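Local coordinates for peroxinectin A (Dictyostelium discoideum, PDB 6ERC), which catalyses the hydrogen peroxide-dependent oxidation of phenolic donors and of iodide and thiocyanate, as a secreted heme peroxidase with a modified heme, at residues R212-L220 with L325-N333; R302-P310 with E353-L364. All blocks are in the same frame, centred on the assembly; numbering follows the deposited sequence.

Both contacts touch the same heme, and their centres lie 15 Å apart. Contact 1 brings the covalent ester link and Arg213, the predicted transition state stabiliser, to the distal side. Contact 2 supplies the proximal ligand His305 and, behind it, a calcium site. The side chains of His305 and Arg213 are about 8 Å apart, with the porphyrin between them. Along the chain the segments alternate: 212-220, 302-310, 325-333, 353-364. The contacts also meet directly. Ile327 N lies 2.8 Å from Pro310 O, a probable hydrogen bond. Tyr331 of contact 1 also packs against Leu364 of contact 2, beside the heme edge that carries the ester.

Contact 1 (R212-L220 with L325-N333). With HEM (protoporphyrin IX containing Fe), chain F.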
loop_
_atom_site.group_PDB
_atom_site.type_symbol
_atom_site.label_atom_id
_atom_site.label_comp_id
_atom_site.label_asym_id
_atom_site.label_seq_id
_atom_site.Cartn_x
_atom_site.Cartn_y
_atom_site.Cartn_z
ATOM N N ARG A 212 9.342 6.335 -3.533
ATOM C CA ARG A 212 10.367 5.529 -4.197
ATOM C C ARG A 212 9.757 4.486 -5.127
ATOM O O ARG A 212 10.168 4.348 -6.285
ATOM C CB ARG A 212 11.250 4.836 -3.153
ATOM C CG ARG A 212 12.039 5.769 -2.248
ATOM C CD ARG A 212 12.865 4.977 -1.233
ATOM N NE ARG A 212 13.960 4.236 -1.863
ATOM C CZ ARG A 212 15.227 4.643 -1.925
ATOM N NH1 ARG A 212 15.599 5.798 -1.390
ATOM N NH2 ARG A 212 16.134 3.885 -2.527
ATOM N N ARG A 213 8.785 3.728 -4.630
ATOM C CA ARG A 213 8.182 2.635 -5.392
ATOM C C ARG A 213 6.964 3.092 -6.184
ATOM O O ARG A 213 5.969 2.369 -6.300
ATOM C CB ARG A 213 7.829 1.484 -4.450
ATOM C CG ARG A 213 6.984 1.888 -3.249
ATOM C CD ARG A 213 6.833 0.781 -2.224
ATOM N NE ARG A 213 6.325 1.312 -0.961
ATOM C CZ ARG A 213 5.918 0.571 0.066
ATOM N NH1 ARG A 213 5.946 -0.760 -0.002
ATOM N NH2 ARG A 213 5.474 1.165 1.166
ATOM N N GLY A 214 7.020 4.299 -6.753
ATOM C CA GLY A 214 5.916 4.779 -7.564
ATOM C C GLY A 214 5.847 4.114 -8.923
ATOM O O GLY A 214 4.769 4.017 -9.515
ATOM N N ASN A 215 6.984 3.648 -9.436
ATOM C CA ASN A 215 7.018 2.968 -10.723
ATOM C C ASN A 215 6.594 1.508 -10.641
ATOM O O ASN A 215 6.618 0.826 -11.671
ATOM C CB ASN A 215 8.425 3.042 -11.322
ATOM C CG ASN A 215 8.856 4.463 -11.631
ATOM O OD1 ASN A 215 8.673 4.952 -12.746
ATOM N ND2 ASN A 215 9.437 5.130 -10.641
ATOM N N GLU A 216 6.208 1.017 -9.457
ATOM C CA GLU A 216 5.913 -0.405 -9.289
ATOM C C GLU A 216 5.019 -0.920 -10.412
ATOM O O GLU A 216 5.306 -1.958 -11.019
ATOM C CB GLU A 216 5.265 -0.652 -7.924
ATOM C CG GLU A 216 5.344 -2.107 -7.432
ATOM C CD GLU A 216 4.187 -2.982 -7.903
ATOM O OE1 GLU A 216 3.366 -2.516 -8.719
ATOM O OE2 GLU A 216 4.098 -4.145 -7.446
ATOM N N ASN A 217 3.936 -0.209 -10.709
ATOM C CA ASN A 217 3.082 -0.589 -11.825
ATOM C C ASN A 217 2.503 0.668 -12.455
ATOM O O ASN A 217 2.437 1.720 -11.809
ATOM C CB ASN A 217 1.958 -1.537 -11.386
ATOM C CG ASN A 217 0.951 -0.871 -10.478
ATOM O OD1 ASN A 217 -0.003 -0.252 -10.946
ATOM N ND2 ASN A 217 1.149 -1.004 -9.172
ATOM N N PRO A 218 2.069 0.590 -13.718
ATOM C CA PRO A 218 1.573 1.803 -14.392
ATOM C C PRO A 218 0.304 2.356 -13.775
ATOM O O PRO A 218 0.186 3.576 -13.603
ATOM C CB PRO A 218 1.343 1.335 -15.838
ATOM C CG PRO A 218 2.075 0.018 -15.958
ATOM C CD PRO A 218 2.037 -0.587 -14.601
ATOM N N GLY A 219 -0.663 1.498 -13.450
ATOM C CA GLY A 219 -1.870 1.975 -12.801
ATOM C C GLY A 219 -1.579 2.811 -11.574
ATOM O O GLY A 219 -2.325 3.741 -11.258
ATOM N N LEU A 220 -0.491 2.497 -10.867
ATOM C CA LEU A 220 -0.066 3.328 -9.748
ATOM C C LEU A 220 0.492 4.657 -10.238
ATOM O O LEU A 220 0.197 5.711 -9.665
ATOM C CB LEU A 220 0.975 2.577 -8.918
ATOM C CG LEU A 220 1.515 3.262 -7.661
ATOM C CD1 LEU A 220 0.394 3.546 -6.674
ATOM C CD2 LEU A 220 2.594 2.398 -7.019
ATOM N N LEU A 325 -2.311 -5.881 -21.013
ATOM C CA LEU A 325 -0.932 -5.968 -20.555
ATOM C C LEU A 325 -0.864 -6.889 -19.344
ATOM O O LEU A 325 -1.514 -6.603 -18.330
ATOM C CB LEU A 325 -0.404 -4.590 -20.189
ATOM C CG LEU A 325 1.024 -4.510 -19.635
ATOM C CD1 LEU A 325 2.042 -4.840 -20.716
ATOM C CD2 LEU A 325 1.289 -3.129 -19.054
ATOM N N PRO A 326 -0.115 -7.991 -19.394
ATOM C CA PRO A 326 -0.022 -8.854 -18.211
ATOM C C PRO A 326 0.806 -8.200 -17.116
ATOM O O PRO A 326 1.797 -7.519 -17.383
ATOM C CB PRO A 326 0.648 -10.123 -18.745
ATOM C CG PRO A 326 1.419 -9.665 -19.924
ATOM C CD PRO A 326 0.620 -8.555 -20.540
ATOM N N ILE A 327 0.377 -8.414 -15.870
ATOM C CA ILE A 327 1.030 -7.786 -14.723
ATOM C C ILE A 327 2.536 -8.010 -14.775
ATOM O O ILE A 327 3.328 -7.079 -14.588
ATOM C CB ILE A 327 0.429 -8.323 -13.410
ATOM C CG1 ILE A 327 -1.000 -7.805 -13.218
ATOM C CG2 ILE A 327 1.298 -7.960 -12.207
ATOM C CD1 ILE A 327 -1.103 -6.310 -12.949
ATOM N N LYS A 328 2.954 -9.254 -15.024
ATOM C CA LYS A 328 4.372 -9.590 -14.936
ATOM C C LYS A 328 5.220 -8.764 -15.897
ATOM O O LYS A 328 6.416 -8.569 -15.653
ATOM C CB LYS A 328 4.576 -11.086 -15.186
ATOM C CG LYS A 328 3.960 -11.617 -16.472
ATOM C CD LYS A 328 4.130 -13.128 -16.567
ATOM C CE LYS A 328 3.475 -13.700 -17.819
ATOM N NZ LYS A 328 1.987 -13.623 -17.770
ATOM N N PHE A 329 4.635 -8.266 -16.983
ATOM C CA PHE A 329 5.364 -7.414 -17.917
ATOM C C PHE A 329 5.307 -5.935 -17.551
ATOM O O PHE A 329 5.966 -5.125 -18.212
ATOM C CB PHE A 329 4.823 -7.593 -19.341
ATOM C CG PHE A 329 5.038 -8.968 -19.920
ATOM C CD1 PHE A 329 5.804 -9.919 -19.260
ATOM C CD2 PHE A 329 4.482 -9.300 -21.145
ATOM C CE1 PHE A 329 5.997 -11.174 -19.808
ATOM C CE2 PHE A 329 4.672 -10.551 -21.696
ATOM C CZ PHE A 329 5.431 -11.488 -21.028
ATOM N N SER A 330 4.548 -5.560 -16.523
ATOM C CA SER A 330 4.349 -4.157 -16.182
ATOM C C SER A 330 5.151 -3.712 -14.966
ATOM O O SER A 330 5.056 -2.543 -14.580
ATOM C CB SER A 330 2.862 -3.884 -15.933
ATOM O OG SER A 330 2.437 -4.461 -14.711
ATOM N N TYR A 331 5.932 -4.601 -14.354
ATOM C CA TYR A 331 6.713 -4.239 -13.174
ATOM C C TYR A 331 7.796 -3.240 -13.566
ATOM O O TYR A 331 8.712 -3.571 -14.327
ATOM C CB TYR A 331 7.333 -5.482 -12.542
ATOM C CG TYR A 331 6.335 -6.465 -11.969
ATOM C CD1 TYR A 331 5.157 -6.029 -11.370
ATOM C CD2 TYR A 331 6.575 -7.834 -12.026
ATOM C CE1 TYR A 331 4.246 -6.930 -10.844
ATOM C CE2 TYR A 331 5.674 -8.743 -11.505
ATOM C CZ TYR A 331 4.511 -8.286 -10.914
ATOM O OH TYR A 331 3.609 -9.190 -10.395
ATOM N N PHE A 332 7.692 -2.019 -13.044
ATOM C CA PHE A 332 8.679 -0.970 -13.297
ATOM C C PHE A 332 8.917 -0.794 -14.795
ATOM O O PHE A 332 10.048 -0.840 -15.284
ATOM C CB PHE A 332 9.985 -1.271 -12.560
ATOM C CG PHE A 332 9.827 -1.342 -11.069
ATOM C CD1 PHE A 332 10.099 -0.240 -10.277
ATOM C CD2 PHE A 332 9.390 -2.506 -10.460
ATOM C CE1 PHE A 332 9.947 -0.301 -8.905
ATOM C CE2 PHE A 332 9.236 -2.571 -9.089
ATOM C CZ PHE A 332 9.515 -1.466 -8.311
ATOM N N ASN A 333 7.826 -0.583 -15.527
ATOM C CA ASN A 333 7.866 -0.432 -16.981
ATOM C C ASN A 333 7.266 0.913 -17.368
ATOM O O ASN A 333 6.031 1.058 -17.392
ATOM C CB ASN A 333 7.109 -1.569 -17.664
ATOM C CG ASN A 333 7.097 -1.434 -19.172
ATOM O OD1 ASN A 333 7.902 -0.701 -19.748
ATOM N ND2 ASN A 333 6.179 -2.142 -19.822
HETATM C CHA HEM F . 4.086 -4.318 0.385
HETATM C CHB HEM F . 4.136 -5.242 -4.360
HETATM C CHC HEM F . -0.608 -4.191 -4.594
HETATM C CHD HEM F . -0.691 -3.506 0.200
HETATM C C1A HEM F . 4.491 -4.717 -0.864
HETATM C C2A HEM F . 5.781 -5.269 -1.197
HETATM C C3A HEM F . 5.803 -5.530 -2.507
HETATM C C4A HEM F . 4.519 -5.144 -3.048
HETATM C CMA HEM F . 6.974 -6.124 -3.320
HETATM C CAA HEM F . 6.908 -5.513 -0.180
HETATM C CBA HEM F . 7.073 -7.021 -0.061
HETATM C CGA HEM F . 7.705 -7.365 1.262
HETATM O O1A HEM F . 7.085 -7.093 2.322
HETATM O O2A HEM F . 8.830 -7.926 1.258
HETATM C C1B HEM F . 2.864 -5.016 -4.827
HETATM C C2B HEM F . 2.461 -5.119 -6.208
HETATM C C3B HEM F . 1.152 -4.825 -6.282
HETATM C C4B HEM F . 0.686 -4.530 -4.941
HETATM C CMB HEM F . 3.445 -5.498 -7.334
HETATM C CAB HEM F . 0.217 -4.790 -7.513
HETATM C CBB HEM F . 0.611 -5.140 -8.742
HETATM C C1C HEM F . -1.056 -3.922 -3.319
HETATM C C2C HEM F . -2.415 -3.581 -2.935
HETATM C C3C HEM F . -2.434 -3.389 -1.599
HETATM C C4C HEM F . -1.087 -3.605 -1.116
HETATM C CMC HEM F . -3.556 -3.495 -3.972
HETATM C CAC HEM F . -3.564 -3.012 -0.605
HETATM C CBC HEM F . -4.838 -2.773 -0.923
HETATM C C1D HEM F . 0.599 -3.623 0.657
HETATM C C2D HEM F . 1.046 -3.366 2.007
HETATM C C3D HEM F . 2.360 -3.602 2.051
HETATM C C4D HEM F . 2.796 -3.996 0.734
HETATM C CMD HEM F . 0.130 -2.931 3.170
HETATM C CAD HEM F . 3.305 -3.454 3.256
HETATM C CBD HEM F . 3.604 -1.961 3.355
HETATM C CGD HEM F . 5.010 -1.717 3.847
HETATM O O1D HEM F . 5.945 -1.723 3.006
HETATM O O2D HEM F . 5.210 -1.508 5.070
HETATM N NA HEM F . 3.743 -4.653 -2.019
HETATM N NB HEM F . 1.760 -4.656 -4.080
HETATM N NC HEM F . -0.276 -3.924 -2.182
HETATM N ND HEM F . 1.694 -4.003 -0.092
HETATM FE FE HEM F . 1.737 -4.271 -2.069
#
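Phe332 lies flat over the backbone of Glu216 in the heme cavity of an animal heme peroxidase. Glu216 CA sits over the ring centre, a CH-pi contact of 3.9 Å to the centroid. Asn215 CB touches ring atom CD1 at 3.8 Å. Beside the ring, Phe332 N donates to Glu216 O at 3.1 Å, a nearly straight bond (163°) that arrives from above the carbonyl plane. This is the tight part of the contact, and it is buried. It fixes the backbone from which the Glu216 side chain leaves for the heme. CG stands anti to the backbone N (chi1 -160°), and the bend at chi2 (-88°) then turns the esterified carboxyl group to the porphyrin. Asn217 ND2 donates to Glu216 OE1 at 2.7 Å and holds the group from one side, while its OD1 caps helix 218-241 at Leu220 N. The other end of the contact is looser. Pro218 CD rests on Ser330 CB, and Pro218 CG barely reaches CD2 of the partly exposed Leu325, at 4.5 Å. At the heme, Tyr331 CE1 lies 3.9 Å from the former methyl carbon CMB, and Glu216 OE2 is bonded covalently to that same carbon at 1.5 Å.

Contact 2 (R302-P310 with E353-L364); sequences RFGHSEVGP and EENIDIYMISDL. With CA (calcium ion), chain G; HEM (protoporphyrin IX containing Fe), chain F.
The proximal histidine of the heme and a calcium site lie next to each other in this contact. His305 NE2 binds the iron at 2.3 Å, with the imidazole edge turned to the porphyrin. Its CB is touched by the Met360 methyl CE, 3.5 Å away. The next residue, Ser306, grips the calcium ion through both O and OG. Its OG stands anti to the backbone N (chi1 -173°), which brings it to the metal at 2.3 Å, and it also donates to Asp357 O. Asn355 O, Tyr359 O, Asp357 OD1 and two waters complete seven ligands. Asp357 OD1 also accepts from Tyr359 N, an Asx turn that shapes the loop around the ion. Farther along, Glu354 N donates to Glu307 O at 2.9 Å. Glu307 OE1 lies 2.7 Å from Glu353 OE2, so one of these carboxyl groups probably holds a proton; Glu353 is also held by Asn73. Phe303 CD1 packs on Ile356 CD1, and Ile361 CD1 lies against Val308 O. Arg302 turns one guanidinium face to meso carbon CHA of the heme, its plane tilted from the porphyrin. Arg302 NH1 approaches propionate oxygen O1A at 2.4 Å, a doubtfully short modelled distance, and donates to Asn383 OD1. A methionine in place of Arg302 would probably leave that propionate without this positive partner and Asn383 OD1 without this donor. Water 1 bridges the segments, lying 2.7 Å from Val308 O and accepting from Ile361 N. This is the proximal side of an animal heme peroxidase site, where a histidine ligates the iron; here its neighbour also binds calcium.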
loop_
_atom_site.group_PDB
_atom_site.type_symbol
_atom_site.label_atom_id
_atom_site.label_comp_id
_atom_site.label_asym_id
_atom_site.label_seq_id
_atom_site.Cartn_x
_atom_site.Cartn_y
_atom_site.Cartn_z
ATOM N N ARG A 302 -2.297 -6.061 3.726
ATOM C CA ARG A 302 -1.663 -6.733 2.598
ATOM C C ARG A 302 -2.632 -7.619 1.828
ATOM O O ARG A 302 -2.207 -8.318 0.901
ATOM C CB ARG A 302 -0.467 -7.560 3.074
ATOM C CG ARG A 302 0.645 -6.716 3.676
ATOM C CD ARG A 302 2.024 -7.267 3.357
ATOM N NE ARG A 302 3.072 -6.450 3.960
ATOM C CZ ARG A 302 4.374 -6.628 3.760
ATOM N NH1 ARG A 302 4.803 -7.601 2.967
ATOM N NH2 ARG A 302 5.249 -5.829 4.357
ATOM N N PHE A 303 -3.920 -7.599 2.180
ATOM C CA PHE A 303 -4.917 -8.362 1.441
ATOM C C PHE A 303 -4.941 -8.010 -0.039
ATOM O O PHE A 303 -5.406 -8.818 -0.851
ATOM C CB PHE A 303 -6.303 -8.119 2.044
ATOM C CG PHE A 303 -6.847 -6.735 1.788
ATOM C CD1 PHE A 303 -7.576 -6.462 0.640
ATOM C CD2 PHE A 303 -6.635 -5.711 2.695
ATOM C CE1 PHE A 303 -8.076 -5.197 0.401
ATOM C CE2 PHE A 303 -7.137 -4.439 2.459
ATOM C CZ PHE A 303 -7.858 -4.185 1.312
ATOM N N GLY A 304 -4.460 -6.824 -0.410
ATOM C CA GLY A 304 -4.566 -6.389 -1.791
ATOM C C GLY A 304 -3.839 -7.289 -2.767
ATOM O O GLY A 304 -4.199 -7.356 -3.943
ATOM N N HIS A 305 -2.811 -7.991 -2.304
ATOM C CA HIS A 305 -2.086 -8.887 -3.196
ATOM C C HIS A 305 -2.971 -10.031 -3.674
ATOM O O HIS A 305 -2.780 -10.544 -4.782
ATOM C CB HIS A 305 -0.847 -9.405 -2.481
ATOM C CG HIS A 305 0.038 -8.311 -1.970
ATOM N ND1 HIS A 305 0.560 -8.308 -0.695
ATOM C CD2 HIS A 305 0.470 -7.169 -2.556
ATOM C CE1 HIS A 305 1.287 -7.218 -0.522
ATOM N NE2 HIS A 305 1.253 -6.513 -1.638
ATOM N N SER A 306 -3.951 -10.430 -2.862
ATOM C CA SER A 306 -4.932 -11.417 -3.295
ATOM C C SER A 306 -5.841 -10.864 -4.388
ATOM O O SER A 306 -6.279 -11.609 -5.274
ATOM C CB SER A 306 -5.766 -11.866 -2.099
ATOM O OG SER A 306 -6.626 -12.934 -2.447
ATOM N N GLU A 307 -6.150 -9.565 -4.337
ATOM C CA GLU A 307 -7.152 -8.977 -5.220
ATOM C C GLU A 307 -6.587 -8.469 -6.544
ATOM O O GLU A 307 -7.367 -8.113 -7.433
ATOM C CB GLU A 307 -7.879 -7.831 -4.496
ATOM C CG GLU A 307 -7.166 -6.484 -4.531
ATOM C CD GLU A 307 -7.736 -5.477 -3.542
ATOM O OE1 GLU A 307 -8.964 -5.488 -3.308
ATOM O OE2 GLU A 307 -6.949 -4.674 -2.998
ATOM N N VAL A 308 -5.267 -8.432 -6.704
ATOM C CA VAL A 308 -4.667 -8.007 -7.964
ATOM C C VAL A 308 -4.967 -9.051 -9.034
ATOM O O VAL A 308 -4.616 -10.227 -8.889
ATOM C CB VAL A 308 -3.155 -7.802 -7.801
ATOM C CG1 VAL A 308 -2.480 -7.576 -9.150
ATOM C CG2 VAL A 308 -2.879 -6.642 -6.867
ATOM N N GLY A 309 -5.608 -8.624 -10.116
ATOM C CA GLY A 309 -5.832 -9.486 -11.255
ATOM C C GLY A 309 -4.583 -9.640 -12.090
ATOM O O GLY A 309 -3.596 -8.905 -11.948
ATOM N N PRO A 310 -4.606 -10.621 -12.996
ATOM C CA PRO A 310 -3.397 -10.912 -13.779
ATOM C C PRO A 310 -3.163 -9.975 -14.951
ATOM O O PRO A 310 -2.018 -9.883 -15.416
ATOM C CB PRO A 310 -3.637 -12.344 -14.267
ATOM C CG PRO A 310 -5.113 -12.462 -14.362
ATOM C CD PRO A 310 -5.688 -11.583 -13.275
ATOM N N GLU A 353 -11.690 -6.818 -10.526
ATOM C CA GLU A 353 -10.466 -7.319 -9.914
ATOM C C GLU A 353 -10.667 -8.753 -9.427
ATOM O O GLU A 353 -11.696 -9.390 -9.668
ATOM C CB GLU A 353 -10.020 -6.407 -8.772
ATOM C CG GLU A 353 -10.881 -6.493 -7.518
ATOM C CD GLU A 353 -10.268 -5.759 -6.347
ATOM O OE1 GLU A 353 -9.214 -5.117 -6.536
ATOM O OE2 GLU A 353 -10.832 -5.832 -5.235
ATOM N N GLU A 354 -9.666 -9.265 -8.722
ATOM C CA GLU A 354 -9.670 -10.619 -8.192
ATOM C C GLU A 354 -10.252 -10.633 -6.778
ATOM O O GLU A 354 -10.328 -9.605 -6.102
ATOM C CB GLU A 354 -8.242 -11.169 -8.199
ATOM C CG GLU A 354 -8.122 -12.677 -8.232
ATOM C CD GLU A 354 -8.826 -13.306 -9.412
ATOM O OE1 GLU A 354 -8.430 -13.002 -10.558
ATOM O OE2 GLU A 354 -9.772 -14.096 -9.191
ATOM N N ASN A 355 -10.667 -11.818 -6.335
ATOM C CA ASN A 355 -11.278 -11.952 -5.021
ATOM C C ASN A 355 -10.217 -11.947 -3.927
ATOM O O ASN A 355 -9.073 -12.357 -4.139
ATOM C CB ASN A 355 -12.090 -13.241 -4.936
ATOM C CG ASN A 355 -13.103 -13.218 -3.810
ATOM O OD1 ASN A 355 -13.898 -12.287 -3.692
ATOM N ND2 ASN A 355 -13.076 -14.244 -2.974
ATOM N N ILE A 356 -10.609 -11.480 -2.746
ATOM C CA ILE A 356 -9.722 -11.458 -1.589
ATOM C C ILE A 356 -9.895 -12.782 -0.861
ATOM O O ILE A 356 -10.910 -13.015 -0.198
ATOM C CB ILE A 356 -10.010 -10.268 -0.669
ATOM C CG1 ILE A 356 -9.664 -8.962 -1.386
ATOM C CG2 ILE A 356 -9.187 -10.377 0.613
ATOM C CD1 ILE A 356 -10.380 -7.753 -0.839
ATOM N N ASP A 357 -8.899 -13.645 -0.986
ATOM C CA ASP A 357 -8.960 -15.004 -0.478
ATOM C C ASP A 357 -7.525 -15.505 -0.367
ATOM O O ASP A 357 -6.572 -14.734 -0.510
ATOM C CB ASP A 357 -9.833 -15.861 -1.395
ATOM C CG ASP A 357 -9.484 -15.677 -2.854
ATOM O OD1 ASP A 357 -8.331 -15.293 -3.144
ATOM O OD2 ASP A 357 -10.362 -15.901 -3.709
ATOM N N ILE A 358 -7.360 -16.802 -0.111
ATOM C CA ILE A 358 -6.014 -17.329 0.069
ATOM C C ILE A 358 -5.218 -17.328 -1.229
ATOM O O ILE A 358 -3.993 -17.481 -1.193
ATOM C CB ILE A 358 -6.065 -18.749 0.660
ATOM C CG1 ILE A 358 -6.852 -19.691 -0.256
ATOM C CG2 ILE A 358 -6.672 -18.710 2.055
ATOM C CD1 ILE A 358 -6.710 -21.153 0.104
ATOM N N TYR A 359 -5.867 -17.146 -2.374
ATOM C CA TYR A 359 -5.214 -17.340 -3.661
ATOM C C TYR A 359 -4.577 -16.063 -4.180
ATOM O O TYR A 359 -5.167 -14.982 -4.111
ATOM C CB TYR A 359 -6.222 -17.860 -4.674
ATOM C CG TYR A 359 -6.966 -19.033 -4.127
ATOM C CD1 TYR A 359 -6.365 -20.277 -4.065
ATOM C CD2 TYR A 359 -8.252 -18.893 -3.630
ATOM C CE1 TYR A 359 -7.029 -21.358 -3.548
ATOM C CE2 TYR A 359 -8.927 -19.969 -3.107
ATOM C CZ TYR A 359 -8.310 -21.200 -3.069
ATOM O OH TYR A 359 -8.983 -22.279 -2.552
ATOM N N MET A 360 -3.368 -16.211 -4.715
ATOM C CA MET A 360 -2.616 -15.116 -5.304
ATOM C C MET A 360 -2.225 -15.507 -6.719
ATOM O O MET A 360 -1.762 -16.627 -6.950
ATOM C CB MET A 360 -1.376 -14.807 -4.468
ATOM C CG MET A 360 -0.535 -13.656 -4.983
ATOM S SD MET A 360 0.797 -13.246 -3.839
ATOM C CE MET A 360 -0.130 -12.791 -2.376
ATOM N N ILE A 361 -2.429 -14.590 -7.667
ATOM C CA ILE A 361 -2.085 -14.876 -9.051
ATOM C C ILE A 361 -0.602 -15.220 -9.158
ATOM O O ILE A 361 0.218 -14.833 -8.315
ATOM C CB ILE A 361 -2.440 -13.689 -9.962
ATOM C CG1 ILE A 361 -1.785 -12.403 -9.446
ATOM C CG2 ILE A 361 -3.951 -13.530 -10.050
ATOM C CD1 ILE A 361 -1.902 -11.232 -10.399
ATOM N N SER A 362 -0.257 -15.964 -10.207
ATOM C CA SER A 362 1.120 -16.396 -10.393
ATOM C C SER A 362 2.024 -15.280 -10.898
ATOM O O SER A 362 3.250 -15.406 -10.800
ATOM C CB SER A 362 1.173 -17.579 -11.361
ATOM O OG SER A 362 0.572 -18.722 -10.779
ATOM N N ASP A 363 1.454 -14.198 -11.437
ATOM C CA ASP A 363 2.269 -13.042 -11.797
ATOM C C ASP A 363 2.985 -12.479 -10.580
ATOM O O ASP A 363 4.112 -11.985 -10.694
ATOM C CB ASP A 363 1.401 -11.965 -12.445
ATOM C CG ASP A 363 0.726 -12.447 -13.714
ATOM O OD1 ASP A 363 -0.177 -13.304 -13.618
ATOM O OD2 ASP A 363 1.101 -11.969 -14.808
ATOM N N LEU A 364 2.351 -12.553 -9.411
ATOM C CA LEU A 364 2.951 -12.102 -8.163
ATOM C C LEU A 364 3.634 -13.234 -7.406
ATOM O O LEU A 364 4.693 -13.026 -6.804
ATOM C CB LEU A 364 1.879 -11.469 -7.270
ATOM C CG LEU A 364 1.161 -10.231 -7.816
ATOM C CD1 LEU A 364 -0.175 -10.047 -7.121
ATOM C CD2 LEU A 364 2.021 -8.995 -7.639
HETATM CA CA CA G . -7.164 -13.797 -4.547
HETATM C CHA HEM F . 4.086 -4.318 0.385
HETATM C CHB HEM F . 4.136 -5.242 -4.360
HETATM C CHC HEM F . -0.608 -4.191 -4.594
HETATM C CHD HEM F . -0.691 -3.506 0.200
HETATM C C1A HEM F . 4.491 -4.717 -0.864
HETATM C C2A HEM F . 5.781 -5.269 -1.197
HETATM C C3A HEM F . 5.803 -5.530 -2.507
HETATM C C4A HEM F . 4.519 -5.144 -3.048
HETATM C CMA HEM F . 6.974 -6.124 -3.320
HETATM C CAA HEM F . 6.908 -5.513 -0.180
HETATM C CBA HEM F . 7.073 -7.021 -0.061
HETATM C CGA HEM F . 7.705 -7.365 1.262
HETATM O O1A HEM F . 7.085 -7.093 2.322
HETATM O O2A HEM F . 8.830 -7.926 1.258
HETATM C C1B HEM F . 2.864 -5.016 -4.827
HETATM C C2B HEM F . 2.461 -5.119 -6.208
HETATM C C3B HEM F . 1.152 -4.825 -6.282
HETATM C C4B HEM F . 0.686 -4.530 -4.941
HETATM C CMB HEM F . 3.445 -5.498 -7.334
HETATM C CAB HEM F . 0.217 -4.790 -7.513
HETATM C CBB HEM F . 0.611 -5.140 -8.742
HETATM C C1C HEM F . -1.056 -3.922 -3.319
HETATM C C2C HEM F . -2.415 -3.581 -2.935
HETATM C C3C HEM F . -2.434 -3.389 -1.599
HETATM C C4C HEM F . -1.087 -3.605 -1.116
HETATM C CMC HEM F . -3.556 -3.495 -3.972
HETATM C CAC HEM F . -3.564 -3.012 -0.605
HETATM C CBC HEM F . -4.838 -2.773 -0.923
HETATM C C1D HEM F . 0.599 -3.623 0.657
HETATM C C2D HEM F . 1.046 -3.366 2.007
HETATM C C3D HEM F . 2.360 -3.602 2.051
HETATM C C4D HEM F . 2.796 -3.996 0.734
HETATM C CMD HEM F . 0.130 -2.931 3.170
HETATM C CAD HEM F . 3.305 -3.454 3.256
HETATM C CBD HEM F . 3.604 -1.961 3.355
HETATM C CGD HEM F . 5.010 -1.717 3.847
HETATM O O1D HEM F . 5.945 -1.723 3.006
HETATM O O2D HEM F . 5.210 -1.508 5.070
HETATM N NA HEM F . 3.743 -4.653 -2.019
HETATM N NB HEM F . 1.760 -4.656 -4.080
HETATM N NC HEM F . -0.276 -3.924 -2.182
HETATM N ND HEM F . 1.694 -4.003 -0.092
HETATM FE FE HEM F . 1.737 -4.271 -2.069
HETATM O O HOH W 1 -4.083 -12.013 -6.894
HETATM O O HOH W 2 -8.767 -14.944 -5.825
HETATM O O HOH W 3 -6.050 -14.025 -6.637
#